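Local coordinates for CRISPR-associated endoribonuclease Cas6 1 (Methanocaldococcus jannaschii DSM 2661, PDB 5YI6), which probably cleaves CRISPR repeat transcripts as a metal-independent endoribonuclease, processing them into the crRNAs that guide antiviral defence, at residues I7-Q12 with R114-L119. Numbering follows the deposited sequence.
Sequences IELELQ and RKAKIL. With PO4 (phosphate ion), chain G.
Glu8 and Lys117 rise from the same face of an antiparallel sheet and pass each other at an angle, and both reach a phosphate ion probably left from the crystallisation liquor. With CG opposite the backbone N in both residues (chi1 172° and 175°) and the rest of each chain extended, both polar ends are carried up to the ion. Glu8 OE1 comes within 3.7 Å of Lys117 CD, on the aliphatic part of the lysine. The charged ends do not touch. A water bridges them instead, donating to Glu8 OE2 and accepting from Lys117 NZ. Lys117 NZ also donates to phosphate O3 at 3.0 Å. Arg63 binds the same ion and forms a salt bridge with Glu8 OE2. Glu8 OE1 lies 2.6 Å from phosphate O1, so one of these acid groups probably carries a proton.

Glu10 stands on the same face. Its OE1 lies 3.7 Å from Lys115 CD, while OE2 faces Lys117 CB. The end of Lys115 leads away.

Beneath these side chains, Glu8 and Lys117 form a hydrogen-bonded pair with two nearly straight bonds. Further along, Arg114 N donates to Glu10 O at 2.9 Å. The Arg114 side chain bends at chi2 and carries NE past Gln12 CB at 3.7 Å.

The other face is apolar. Leu9 CD2 meets Ala116 CB at 4.0 Å, and helix 88-101 covers Ile7, Leu9 and Ala116. The contact joins strands 5-12 and 109-118 within the N-terminal ferredoxin-like (RAMP) domain of Cas6, away from the predicted active site. Its chemistry is two-sided: one face packs on a helix, while the other holds an anion through Lys117 and Arg63, whose positive charge probably offsets the nearby glutamates.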
# COMPACT_ATOMS: atom_id res chain seq x y z
N ILE A 7 6.26 -4.46 -8.08
CA ILE A 7 6.25 -3.91 -9.43
C ILE A 7 5.82 -2.45 -9.37
O ILE A 7 5.11 -2.00 -8.46
CB ILE A 7 5.36 -4.69 -10.42
CG1 ILE A 7 3.91 -4.71 -9.98
CG2 ILE A 7 5.85 -6.19 -10.60
CD1 ILE A 7 3.05 -3.63 -10.58
N GLU A 8 6.31 -1.72 -10.33
CA GLU A 8 5.89 -0.36 -10.63
C GLU A 8 5.04 -0.38 -11.90
O GLU A 8 5.57 -0.61 -13.00
CB GLU A 8 7.13 0.50 -10.80
CG GLU A 8 6.79 1.93 -11.32
CD GLU A 8 8.04 2.65 -11.75
OE1 GLU A 8 8.34 2.67 -12.97
OE2 GLU A 8 8.72 3.19 -10.86
N LEU A 9 3.75 -0.11 -11.78
CA LEU A 9 2.89 -0.00 -12.95
C LEU A 9 3.05 1.39 -13.51
O LEU A 9 2.78 2.37 -12.80
CB LEU A 9 1.41 -0.21 -12.67
CG LEU A 9 0.69 -1.51 -12.55
CD1 LEU A 9 -0.83 -1.16 -12.52
CD2 LEU A 9 1.08 -2.36 -13.75
N GLU A 10 3.44 1.47 -14.78
CA GLU A 10 3.60 2.75 -15.46
C GLU A 10 2.28 3.09 -16.14
O GLU A 10 1.85 2.37 -17.05
CB GLU A 10 4.74 2.64 -16.49
CG GLU A 10 6.02 2.12 -15.82
CD GLU A 10 7.24 2.07 -16.76
OE1 GLU A 10 7.10 2.37 -17.96
OE2 GLU A 10 8.32 1.70 -16.28
N LEU A 11 1.64 4.16 -15.70
CA LEU A 11 0.33 4.55 -16.16
C LEU A 11 0.43 5.82 -16.99
O LEU A 11 1.31 6.66 -16.75
CB LEU A 11 -0.63 4.80 -14.98
CG LEU A 11 -0.76 3.65 -13.98
CD1 LEU A 11 -1.61 4.07 -12.76
CD2 LEU A 11 -1.41 2.47 -14.67
N GLN A 12 -0.51 5.99 -17.92
CA GLN A 12 -0.49 7.18 -18.79
C GLN A 12 -1.91 7.67 -18.97
O GLN A 12 -2.77 6.89 -19.40
CB GLN A 12 0.14 6.83 -20.15
CG GLN A 12 0.11 7.99 -21.16
CD GLN A 12 1.26 8.93 -20.97
OE1 GLN A 12 2.40 8.55 -21.22
NE2 GLN A 12 0.99 10.16 -20.54
N ARG A 114 0.73 0.83 -19.25
CA ARG A 114 1.73 0.70 -20.31
C ARG A 114 2.66 -0.50 -20.10
O ARG A 114 2.91 -1.26 -21.03
CB ARG A 114 2.56 1.98 -20.39
CG ARG A 114 1.72 3.21 -20.82
CD ARG A 114 1.09 2.99 -22.19
NE ARG A 114 0.57 4.24 -22.76
CZ ARG A 114 -0.33 4.31 -23.73
NH1 ARG A 114 -0.82 3.20 -24.28
NH2 ARG A 114 -0.75 5.50 -24.16
N LYS A 115 3.25 -0.63 -18.91
CA LYS A 115 4.30 -1.60 -18.61
C LYS A 115 4.31 -1.84 -17.11
O LYS A 115 3.82 -1.01 -16.33
CB LYS A 115 5.70 -1.11 -19.00
CG LYS A 115 5.86 -0.55 -20.39
CD LYS A 115 7.30 -0.15 -20.63
CE LYS A 115 7.45 0.46 -22.04
NZ LYS A 115 8.83 0.85 -22.29
N ALA A 116 4.94 -2.94 -16.69
CA ALA A 116 5.14 -3.17 -15.26
C ALA A 116 6.62 -3.41 -15.03
O ALA A 116 7.16 -4.45 -15.43
CB ALA A 116 4.32 -4.39 -14.78
N LYS A 117 7.26 -2.49 -14.30
CA LYS A 117 8.69 -2.56 -14.05
C LYS A 117 8.94 -3.40 -12.80
O LYS A 117 8.30 -3.20 -11.77
CB LYS A 117 9.25 -1.14 -13.89
CG LYS A 117 10.73 -1.09 -13.52
CD LYS A 117 11.16 0.34 -13.23
CE LYS A 117 12.60 0.41 -12.76
NZ LYS A 117 12.98 1.86 -12.47
N ILE A 118 9.86 -4.35 -12.91
CA ILE A 118 10.17 -5.22 -11.77
C ILE A 118 11.14 -4.51 -10.84
O ILE A 118 12.17 -3.99 -11.28
CB ILE A 118 10.78 -6.54 -12.27
CG1 ILE A 118 9.77 -7.29 -13.15
CG2 ILE A 118 11.29 -7.40 -11.06
CD1 ILE A 118 10.44 -8.39 -13.99
N LEU A 119 10.83 -4.49 -9.53
CA LEU A 119 11.67 -3.81 -8.54
C LEU A 119 12.21 -4.86 -7.58
O LEU A 119 11.51 -5.26 -6.62
CB LEU A 119 10.88 -2.74 -7.79
CG LEU A 119 10.34 -1.65 -8.73
CD1 LEU A 119 9.43 -0.66 -8.01
CD2 LEU A 119 11.50 -0.90 -9.35
P PO4 G . 11.07 4.21 -14.87
O1 PO4 G . 10.49 4.02 -13.49
O2 PO4 G . 10.08 4.09 -15.96
O3 PO4 G . 12.20 3.25 -15.07
O4 PO4 G . 11.58 5.65 -14.93
O HOH W 1 11.55 2.96 -10.31